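Local atomic coordinates of uncharacterized protein (Parabacteroides distasonis, PDB entry 3LM3), a protein that is of unknown function but is probably a carbohydrate-active enzyme, a putative glycoside hydrolase or deacetylase. Residues A115-R120 with P405-W409; E35-D39 with E126-A130. One frame throughout, in Å; residues are numbered along the deposited sequence.

Interaction 1: residues A115-R120 with P405-W409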
ATOM      1  N   ALA A 115     -13.985  -4.240  -3.937  1.00  8.31           N
ATOM      2  CA  ALA A 115     -14.883  -3.204  -4.507  1.00 10.81           C
ATOM      3  C   ALA A 115     -15.054  -3.382  -6.006  1.00  9.98           C
ATOM      4  O   ALA A 115     -15.966  -2.839  -6.585  1.00  8.92           O
ATOM      5  CB  ALA A 115     -14.397  -1.851  -4.225  1.00 10.12           C
HETATM    6  N   MSE A 116     -14.169  -4.124  -6.647  1.00  9.66           N
HETATM    7  CA  MSE A 116     -14.288  -4.398  -8.092  0.70 10.79           C
HETATM    8  C   MSE A 116     -15.405  -5.329  -8.417  1.00 11.10           C
HETATM    9  O   MSE A 116     -15.961  -5.288  -9.530  1.00 10.10           O
HETATM   10  CB  MSE A 116     -13.074  -5.136  -8.630  0.70 11.97           C
HETATM   11  CG  MSE A 116     -11.847  -4.376  -8.760  0.70 12.25           C
HETATM   12 SE   MSE A 116     -10.612  -5.533  -9.787  0.52 14.62          SE
HETATM   13  CE  MSE A 116      -9.147  -4.316  -9.615  0.70 20.96           C
ATOM     14  N   TYR A 117     -15.741  -6.213  -7.473  1.00  9.60           N
ATOM     15  CA  TYR A 117     -16.646  -7.306  -7.720  1.00  9.21           C
ATOM     16  C   TYR A 117     -17.910  -7.354  -6.896  1.00  8.70           C
ATOM     17  O   TYR A 117     -18.813  -8.113  -7.217  1.00 11.48           O
ATOM     18  CB  TYR A 117     -15.902  -8.652  -7.553  1.00 11.49           C
ATOM     19  CG  TYR A 117     -14.910  -8.922  -8.647  1.00 14.63           C
ATOM     20  CD1 TYR A 117     -13.623  -8.426  -8.603  1.00 16.28           C
ATOM     21  CD2 TYR A 117     -15.291  -9.668  -9.757  1.00 20.32           C
ATOM     22  CE1 TYR A 117     -12.721  -8.667  -9.627  1.00 23.15           C
ATOM     23  CE2 TYR A 117     -14.387  -9.913 -10.786  1.00 19.44           C
ATOM     24  CZ  TYR A 117     -13.117  -9.404 -10.707  1.00 20.43           C
ATOM     25  OH  TYR A 117     -12.229  -9.667 -11.730  1.00 29.65           O
ATOM     26  N   LEU A 118     -18.003  -6.554  -5.836  1.00  7.80           N
ATOM     27  CA  LEU A 118     -19.103  -6.682  -4.894  1.00  7.71           C
ATOM     28  C   LEU A 118     -19.744  -5.322  -4.748  1.00  7.71           C
ATOM     29  O   LEU A 118     -19.031  -4.308  -4.760  1.00  9.03           O
ATOM     30  CB  LEU A 118     -18.597  -7.143  -3.537  1.00 10.52           C
ATOM     31  CG  LEU A 118     -17.758  -8.433  -3.494  1.00  8.44           C
ATOM     32  CD1 LEU A 118     -17.133  -8.603  -2.100  1.00  9.95           C
ATOM     33  CD2 LEU A 118     -18.535  -9.666  -3.933  1.00 11.73           C
ATOM     34  N   PRO A 119     -21.086  -5.279  -4.623  1.00  8.17           N
ATOM     35  CA  PRO A 119     -21.734  -4.022  -4.339  1.00  8.70           C
ATOM     36  C   PRO A 119     -21.241  -3.430  -3.018  1.00  8.75           C
ATOM     37  O   PRO A 119     -20.875  -4.157  -2.085  1.00  8.23           O
ATOM     38  CB  PRO A 119     -23.219  -4.382  -4.249  1.00 10.87           C
ATOM     39  CG  PRO A 119     -23.358  -5.781  -4.617  1.00 12.98           C
ATOM     40  CD  PRO A 119     -22.020  -6.406  -4.738  1.00  9.76           C
ATOM     41  N   ARG A 120     -21.268  -2.114  -2.939  1.00  8.36           N
ATOM     42  CA  ARG A 120     -20.818  -1.401  -1.734  1.00  7.48           C
ATOM     43  C   ARG A 120     -21.464  -1.946  -0.467  1.00  7.11           C
ATOM     44  O   ARG A 120     -20.763  -2.181   0.522  1.00  8.39           O
ATOM     45  CB  ARG A 120     -21.090   0.106  -1.901  1.00  7.69           C
ATOM     46  CG  ARG A 120     -20.213   0.783  -2.927  1.00  8.02           C
ATOM     47  CD  ARG A 120     -20.757   2.116  -3.346  1.00  8.72           C
ATOM     48  NE  ARG A 120     -19.782   2.834  -4.162  1.00  8.33           N
ATOM     49  CZ  ARG A 120     -19.600   2.688  -5.476  1.00  8.64           C
ATOM     50  NH1 ARG A 120     -20.329   1.828  -6.197  1.00  8.71           N
ATOM     51  NH2 ARG A 120     -18.646   3.365  -6.071  1.00 10.54           N
ATOM     52  N   PRO A 405     -17.944  -7.043 -13.192  1.00 12.77           N
ATOM     53  CA  PRO A 405     -16.996  -6.278 -12.416  1.00 12.40           C
ATOM     54  C   PRO A 405     -16.691  -4.907 -13.006  1.00 12.46           C
ATOM     55  O   PRO A 405     -16.897  -4.646 -14.209  1.00 14.49           O
ATOM     56  CB  PRO A 405     -15.735  -7.143 -12.424  1.00 16.09           C
ATOM     57  CG  PRO A 405     -15.915  -8.117 -13.489  1.00 17.93           C
ATOM     58  CD  PRO A 405     -17.337  -8.221 -13.830  1.00 16.23           C
ATOM     59  N   ALA A 406     -16.217  -4.033 -12.124  1.00 10.47           N
ATOM     60  CA  ALA A 406     -15.660  -2.737 -12.512  1.00 12.23           C
ATOM     61  C   ALA A 406     -14.186  -2.757 -12.089  1.00 12.87           C
ATOM     62  O   ALA A 406     -13.853  -2.621 -10.910  1.00 13.15           O
ATOM     63  CB  ALA A 406     -16.418  -1.603 -11.839  1.00 15.24           C
ATOM     64  N   LYS A 407     -13.294  -2.991 -13.048  1.00 12.15           N
ATOM     65  CA  LYS A 407     -11.877  -3.213 -12.722  1.00 12.99           C
ATOM     66  C   LYS A 407     -11.056  -1.929 -12.688  1.00 13.32           C
ATOM     67  O   LYS A 407     -10.001  -1.924 -12.070  1.00 16.40           O
ATOM     68  CB  LYS A 407     -11.251  -4.218 -13.689  1.00 16.30           C
ATOM     69  CG  LYS A 407     -11.888  -5.596 -13.596  1.00 19.63           C
ATOM     70  CD  LYS A 407     -11.054  -6.625 -14.340  1.00 28.59           C
ATOM     71  CE  LYS A 407     -11.715  -7.985 -14.339  1.00 39.35           C
ATOM     72  NZ  LYS A 407     -10.687  -9.064 -14.438  1.00 46.69           N
ATOM     73  N   ASP A 408     -11.554  -0.855 -13.273  1.00 13.34           N
ATOM     74  CA  ASP A 408     -10.786   0.391 -13.418  1.00 12.52           C
ATOM     75  C   ASP A 408     -11.355   1.494 -12.553  1.00 10.28           C
ATOM     76  O   ASP A 408     -12.355   2.121 -12.864  1.00 13.14           O
ATOM     77  CB  ASP A 408     -10.725   0.831 -14.886  1.00 14.34           C
ATOM     78  CG  ASP A 408      -9.816   2.057 -15.109  1.00 22.47           C
ATOM     79  OD1 ASP A 408      -9.200   2.559 -14.138  1.00 17.78           O
ATOM     80  OD2 ASP A 408      -9.716   2.506 -16.279  1.00 27.66           O
ATOM     81  N   TRP A 409     -10.690   1.678 -11.406  1.00 10.23           N
ATOM     82  CA  TRP A 409     -11.047   2.718 -10.438  1.00  9.63           C
ATOM     83  C   TRP A 409     -10.049   3.879 -10.423  1.00  9.67           C
ATOM     84  O   TRP A 409     -10.057   4.689  -9.499  1.00 12.90           O
ATOM     85  CB  TRP A 409     -11.163   2.105  -9.037  1.00 11.37           C
ATOM     86  CG  TRP A 409     -12.341   1.192  -8.897  1.00  9.20           C
ATOM     87  CD1 TRP A 409     -12.567   0.046  -9.590  1.00 10.77           C
ATOM     88  CD2 TRP A 409     -13.453   1.344  -8.002  1.00  8.34           C
ATOM     89  NE1 TRP A 409     -13.755  -0.510  -9.203  1.00 10.46           N
ATOM     90  CE2 TRP A 409     -14.324   0.271  -8.237  1.00  9.91           C
ATOM     91  CE3 TRP A 409     -13.822   2.305  -7.056  1.00  8.96           C
ATOM     92  CZ2 TRP A 409     -15.529   0.130  -7.559  1.00  9.00           C
ATOM     93  CZ3 TRP A 409     -14.990   2.138  -6.352  1.00  9.58           C
ATOM     94  CH2 TRP A 409     -15.849   1.078  -6.630  1.00  8.65           C
TER

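Interaction 2: residues E35-D39 with E126-A130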
ATOM      1  N   GLU A  35      -9.911 -14.345  -3.018  1.00  8.44           N
ATOM      2  CA  GLU A  35     -11.261 -14.617  -2.523  1.00  8.00           C
ATOM      3  C   GLU A  35     -11.789 -13.360  -1.826  1.00  7.78           C
ATOM      4  O   GLU A  35     -11.577 -13.117  -0.636  1.00  8.40           O
ATOM      5  CB  GLU A  35     -11.358 -15.894  -1.694  1.00  8.05           C
ATOM      6  CG  GLU A  35     -10.349 -15.979  -0.525  1.00  8.32           C
ATOM      7  CD  GLU A  35     -10.280 -17.330   0.129  1.00  8.04           C
ATOM      8  OE1 GLU A  35     -10.871 -18.328  -0.395  1.00  9.03           O
ATOM      9  OE2 GLU A  35      -9.659 -17.406   1.206  1.00  9.00           O
ATOM     10  N   VAL A  36     -12.502 -12.558  -2.604  1.00  8.43           N
ATOM     11  CA  VAL A  36     -13.070 -11.302  -2.105  1.00  7.62           C
ATOM     12  C   VAL A  36     -14.322 -11.527  -1.280  1.00  7.56           C
ATOM     13  O   VAL A  36     -14.724 -10.651  -0.508  1.00  8.64           O
ATOM     14  CB  VAL A  36     -13.401 -10.358  -3.279  1.00  7.32           C
ATOM     15  CG1 VAL A  36     -12.117  -9.927  -4.038  1.00  8.52           C
ATOM     16  CG2 VAL A  36     -14.415 -10.936  -4.249  1.00  8.02           C
ATOM     17  N   SER A  37     -14.934 -12.704  -1.398  1.00  7.90           N
ATOM     18  CA  SER A  37     -16.048 -13.087  -0.541  1.00  7.45           C
ATOM     19  C   SER A  37     -16.017 -14.592  -0.334  1.00  9.05           C
ATOM     20  O   SER A  37     -15.064 -15.253  -0.746  1.00  9.51           O
ATOM     21  CB  SER A  37     -17.376 -12.591  -1.126  1.00  9.19           C
ATOM     22  OG  SER A  37     -18.429 -12.786  -0.204  1.00  9.16           O
ATOM     23  N   ARG A  38     -17.041 -15.144   0.293  1.00  8.57           N
ATOM     24  CA  ARG A  38     -17.055 -16.577   0.545  1.00  8.31           C
ATOM     25  C   ARG A  38     -17.108 -17.394  -0.751  1.00 11.65           C
ATOM     26  O   ARG A  38     -16.375 -18.371  -0.920  1.00 10.41           O
ATOM     27  CB  ARG A  38     -18.255 -16.956   1.407  1.00  8.85           C
ATOM     28  CG  ARG A  38     -18.184 -16.396   2.797  1.00  8.71           C
ATOM     29  CD  ARG A  38     -19.418 -16.748   3.622  1.00  7.58           C
ATOM     30  NE  ARG A  38     -19.331 -16.253   5.009  1.00  9.13           N
ATOM     31  CZ  ARG A  38     -19.825 -15.087   5.455  1.00  9.08           C
ATOM     32  NH1 ARG A  38     -20.455 -14.249   4.625  1.00 10.40           N
ATOM     33  NH2 ARG A  38     -19.699 -14.753   6.735  1.00 12.15           N
ATOM     34  N   ASP A  39     -17.991 -16.982  -1.652  1.00 10.31           N
ATOM     35  CA  ASP A  39     -18.249 -17.720  -2.909  1.00 11.26           C
ATOM     36  C   ASP A  39     -17.617 -17.051  -4.130  1.00 12.37           C
ATOM     37  O   ASP A  39     -17.771 -17.531  -5.249  1.00 18.27           O
ATOM     38  CB  ASP A  39     -19.767 -17.881  -3.106  1.00 11.33           C
ATOM     39  CG  ASP A  39     -20.495 -16.531  -3.268  1.00 13.70           C
ATOM     40  OD1 ASP A  39     -20.175 -15.558  -2.566  1.00  9.29           O
ATOM     41  OD2 ASP A  39     -21.388 -16.420  -4.136  1.00 13.31           O
ATOM     42  N   GLU A 126     -20.089  -7.513   4.894  1.00  6.32           N
ATOM     43  CA  GLU A 126     -19.119  -8.566   5.132  1.00  7.63           C
ATOM     44  C   GLU A 126     -17.944  -8.079   5.969  1.00  7.17           C
ATOM     45  O   GLU A 126     -17.447  -8.828   6.811  1.00  8.22           O
ATOM     46  CB  GLU A 126     -18.688  -9.203   3.802  1.00  8.11           C
ATOM     47  CG  GLU A 126     -19.886  -9.926   3.160  1.00  7.95           C
ATOM     48  CD  GLU A 126     -19.574 -10.701   1.899  1.00  9.03           C
ATOM     49  OE1 GLU A 126     -18.399 -10.729   1.483  1.00  9.34           O
ATOM     50  OE2 GLU A 126     -20.535 -11.286   1.336  1.00  8.98           O
HETATM   51  N   MSE A 127     -17.525  -6.827   5.820  1.00  6.46           N
HETATM   52  CA  MSE A 127     -16.551  -6.268   6.745  1.00  7.47           C
HETATM   53  C   MSE A 127     -17.074  -6.346   8.172  1.00  7.62           C
HETATM   54  O   MSE A 127     -16.322  -6.744   9.077  1.00  7.01           O
HETATM   55  CB  MSE A 127     -16.178  -4.814   6.395  1.00  7.58           C
HETATM   56  CG  MSE A 127     -15.352  -4.659   5.153  1.00  8.65           C
HETATM   57 SE   MSE A 127     -14.593  -2.907   4.877  0.75 10.06          SE
HETATM   58  CE  MSE A 127     -16.246  -1.894   4.907  1.00  7.61           C
ATOM     59  N   SER A 128     -18.328  -5.961   8.404  1.00  7.48           N
ATOM     60  CA  SER A 128     -18.899  -6.072   9.738  1.00  6.33           C
ATOM     61  C   SER A 128     -18.907  -7.506  10.257  1.00  7.16           C
ATOM     62  O   SER A 128     -18.604  -7.757  11.439  1.00  7.58           O
ATOM     63  CB  SER A 128     -20.286  -5.463   9.753  1.00  6.59           C
ATOM     64  OG  SER A 128     -20.182  -4.055   9.593  1.00 10.31           O
ATOM     65  N   GLU A 129     -19.240  -8.457   9.393  1.00  6.93           N
ATOM     66  CA  GLU A 129     -19.228  -9.868   9.796  1.00  7.15           C
ATOM     67  C   GLU A 129     -17.835 -10.327  10.206  1.00  7.35           C
ATOM     68  O   GLU A 129     -17.662 -11.042  11.209  1.00  8.27           O
ATOM     69  CB  GLU A 129     -19.733 -10.755   8.639  1.00  8.28           C
ATOM     70  CG  GLU A 129     -21.226 -10.661   8.389  1.00  8.78           C
ATOM     71  CD  GLU A 129     -21.701 -11.399   7.140  1.00 13.27           C
ATOM     72  OE1 GLU A 129     -20.860 -11.943   6.370  1.00 12.43           O
ATOM     73  OE2 GLU A 129     -22.928 -11.365   6.896  1.00 11.57           O
ATOM     74  N   ALA A 130     -16.837  -9.961   9.423  1.00  7.35           N
ATOM     75  CA  ALA A 130     -15.449 -10.322   9.745  1.00  7.15           C
ATOM     76  C   ALA A 130     -14.964  -9.688  11.032  1.00  7.54           C
ATOM     77  O   ALA A 130     -14.298 -10.348  11.834  1.00  7.57           O
ATOM     78  CB  ALA A 130     -14.512  -9.905   8.580  1.00  7.14           C
TER
HETATM   79  O   HOH W   1     -16.000  -9.373   1.607  1.00 11.43           O
HETATM   80  O   HOH W   2     -20.662 -14.046   1.854  1.00 13.56           O

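Interaction 1: residues A115-R120 with P405-W409
A115 packs its methyl on one face of the W409 indole, near the rim of the six-membered ring. CB of A115 is 4.0 Å from CZ2 of W409. The carbonyl O of A115 also lies 3.2 Å from this CZ2. The indole is held in place from its own loop: W409 NE1 donates to A406 O at 2.7 Å. That oxygen lies in the ring plane, which should fix the rotation of the indole, although NE1 approaches from above the carbonyl plane.

One backbone hydrogen bond joins the two segments directly, from A406 N to M116 O at 2.9 Å. The M116 side chain, a selenomethionine, is extended beyond CG and crosses the K407 chain at about a right angle. Its SE lies 4.0 Å from CG of K407, but this holds for one of two conformers and is only tentative. With CG beside the backbone N (chi1 -70°), the Y117 ring is carried toward the 405-409 loop, where P405 packs over one face. This is a CH-pi contact, with CB of P405 3.8 Å from the centroid of the Y117 ring. The extended K407 chain passes the phenol end, and its NZ makes a weak bond of 3.2 Å to OH of Y117. R120 reaches W409 obliquely, with NH2 3.7 Å from CH2 of W409, but its charge is met by salt bridges to E396 and D399.

The contact ties the short helix 114-117 and the first residue of helix 120-138 to the long loop that follows the antiparallel sheet. Its chemistry implies a mainly apolar and aromatic seam, aligned by one strong backbone bond, with the lysine adding little polar hold.

Interaction 2: residues E35-D39 with E126-A130
Two carboxylates of helix 120-138, E126 and E129, receive S37 and R38 from the loop after strand 21-29. The hydrogen bond from an uncharged donor comes from S37. Placed anti to the backbone N (chi1 -171°), OG of S37 points at the E126 carboxylate. It donates to OE1 of E126 at 2.7 Å, on the syn side and 16° out of the carboxylate plane.

The salt bridge is end-on. NH1 and NH2 of R38 both hold OE1 of E129, at 2.9 and 3.1 Å. This oxygen lies near the guanidinium plane. The guanidinium and the E129 carboxylate planes are 55° apart, so R38 grips one oxygen and makes no flat pairing. NE of R38 is paired with E82 of helix 78-82.

Two waters complete the contact. Water 1 donates to both V36 O and E126 OE1. Water 2 accepts from R38 NH1 and donates to E126 OE2, an oxygen that also pairs with R122. Without the R38 guanidinium, as with an alanine here, E129 and E82 would probably lose their shared cation and water 2 the NH1 donor.

Positive charge from R38 and R122 is likely to favour ionised carboxylates here. The chemistry implies a hydrated polar network joining loop to helix, with little apolar packing between the two segments.

Both interactions are partly or wholly buried and lie on the same side of the chain's centre, about 14 Å apart between centres. They use successive elements: helix 114-117 in interaction 1 and helix 120-138 in interaction 2. They touch directly: L118 CD1, in segment 115-120, lies 3.5 Å from V36 O, and the Y117 side chain packs on V36. Interaction 1 has one exposed touching residue, K407. Interaction 2 has no exposed residue among those that touch, though R38 and E129 are partly exposed. Interaction 1 relies on aromatic rings, apolar side chains and one backbone bond, whereas the more buried interaction 2 relies on charges and water.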